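Local coordinates for outer membrane protein OMP121 (Bacteroides thetaiotaomicron, PDB 5FQ8) that probably imports a nutrient across the bacterial outer membrane as a TonB-dependent transporter, in complex with partner proteins, at residues V494-I499 / S508-I513. Sequence-based numbering, arbitrary orientation.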
# COMPACT_ATOMS: atom_id res chain seq x y z
N VAL B 494 -1.97 3.36 2.20
CA VAL B 494 -2.00 3.16 3.65
C VAL B 494 -3.04 4.09 4.23
O VAL B 494 -3.21 5.22 3.76
CB VAL B 494 -0.65 3.41 4.34
CG1 VAL B 494 0.32 2.32 4.01
CG2 VAL B 494 -0.12 4.75 3.96
N ASN B 495 -3.72 3.63 5.26
CA ASN B 495 -4.71 4.43 5.93
C ASN B 495 -4.30 4.67 7.37
O ASN B 495 -3.37 4.06 7.88
CB ASN B 495 -6.09 3.77 5.87
CG ASN B 495 -6.74 3.94 4.51
OD1 ASN B 495 -7.51 4.87 4.29
ND2 ASN B 495 -6.41 3.05 3.59
N ASP B 496 -4.98 5.61 8.01
CA ASP B 496 -4.83 5.83 9.44
C ASP B 496 -3.38 6.20 9.76
O ASP B 496 -2.60 5.39 10.22
CB ASP B 496 -5.30 4.59 10.21
CG ASP B 496 -5.78 4.92 11.59
OD1 ASP B 496 -5.10 5.70 12.28
OD2 ASP B 496 -6.84 4.39 11.98
N LEU B 497 -3.06 7.47 9.50
CA LEU B 497 -1.68 7.92 9.55
C LEU B 497 -1.23 8.10 10.99
O LEU B 497 -1.95 8.64 11.82
CB LEU B 497 -1.54 9.23 8.78
CG LEU B 497 -2.04 9.13 7.35
CD1 LEU B 497 -1.90 10.45 6.64
CD2 LEU B 497 -1.30 8.04 6.61
N THR B 498 -0.00 7.67 11.28
CA THR B 498 0.48 7.75 12.65
C THR B 498 0.80 9.19 13.02
O THR B 498 0.21 9.75 13.95
CB THR B 498 1.69 6.85 12.85
OG1 THR B 498 1.31 5.49 12.66
CG2 THR B 498 2.21 7.01 14.24
N ILE B 499 1.75 9.80 12.32
CA ILE B 499 1.97 11.24 12.36
C ILE B 499 0.93 11.86 11.43
O ILE B 499 0.89 11.51 10.25
CB ILE B 499 3.40 11.61 11.95
CG1 ILE B 499 4.35 11.25 13.07
CG2 ILE B 499 3.52 13.07 11.71
CD1 ILE B 499 5.69 11.01 12.61
N SER B 508 1.77 4.43 9.09
CA SER B 508 0.52 3.81 9.50
C SER B 508 0.81 2.57 10.31
O SER B 508 1.72 1.80 9.98
CB SER B 508 -0.32 3.43 8.29
OG SER B 508 -1.38 2.56 8.66
N GLY B 509 0.03 2.36 11.37
CA GLY B 509 0.14 1.15 12.14
C GLY B 509 -0.90 0.13 11.74
O GLY B 509 -1.27 -0.74 12.53
N LYS B 510 -1.40 0.23 10.52
CA LYS B 510 -2.43 -0.66 10.04
C LYS B 510 -1.98 -1.30 8.74
O LYS B 510 -0.96 -0.92 8.17
CB LYS B 510 -3.74 0.09 9.87
CG LYS B 510 -4.23 0.69 11.16
CD LYS B 510 -5.64 0.26 11.45
CE LYS B 510 -5.90 0.21 12.94
NZ LYS B 510 -5.31 -1.02 13.56
N THR B 511 -2.74 -2.27 8.28
CA THR B 511 -2.37 -3.00 7.08
C THR B 511 -2.33 -2.06 5.88
O THR B 511 -3.20 -1.20 5.74
CB THR B 511 -3.36 -4.13 6.83
OG1 THR B 511 -3.38 -4.98 7.97
CG2 THR B 511 -2.96 -4.93 5.61
N PRO B 512 -1.33 -2.18 5.02
CA PRO B 512 -1.36 -1.45 3.76
C PRO B 512 -2.09 -2.23 2.68
O PRO B 512 -2.20 -3.45 2.72
CB PRO B 512 0.12 -1.31 3.41
CG PRO B 512 0.73 -2.51 4.00
CD PRO B 512 -0.02 -2.78 5.28
N ILE B 513 -2.58 -1.49 1.71
CA ILE B 513 -3.34 -2.06 0.60
C ILE B 513 -2.49 -1.97 -0.65
O ILE B 513 -2.03 -0.89 -1.01
CB ILE B 513 -4.68 -1.32 0.43
CG1 ILE B 513 -5.39 -1.25 1.77
CG2 ILE B 513 -5.54 -2.01 -0.58
CD1 ILE B 513 -6.58 -0.38 1.73
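The hydroxyl of Ser508 is engaged by two backbone groups: Ser508 OG donates to Asn495 O at 2.6 Å. It also accepts from further along its own loop, where Lys510 N lies 3.0 Å from Ser508 OG. This second bond, with an angle of 150° at the hydrogen, makes an ST turn of Ser508-Lys510, while the first fastens that turn to the end of strand 472-495. The turn lies in the loop that joins this strand to its antiparallel neighbour 513-534 in the wall of the TonB-dependent receptor barrel. The donor oxygen meets the carbonyl almost head-on, the C=O...OG angle being 172°. The torsion that sets OG opposite the serine's own amide nitrogen (chi1 167°) delivers the hydroxyl to Asn495 O. Separately, Ser508 CA makes a CH...O contact with Asp496 O. Replacing Ser508 by alanine removes both bonds at once, and is likely to leave Asn495 O without this donor and Lys510 N without its acceptor, with the turn less firmly tied to the strand end.

An apolar contact lies beside the serine: Val494 CG1 lies 3.7 Å from Pro512 CB, and Val494 CB sits beside Ser508 CB. Asp496 and Lys510 touch only through their aliphatic parts; the lysine chain bends at chi2 and chi4, and Lys510 NZ stays 5.8 Å from Asp496 OD2, too far for a salt bridge, though some attraction is likely. Thr498 OG1 lies 3.6 Å from Gly509 N but bonds to Asn627 ND2 of a second copy of this protein, whose Val514 packs on Pro512. At the far end, Asn495 ND2 is held by Glu493 and rests against the methyl CD1 of Ile513, 3.9 Å away.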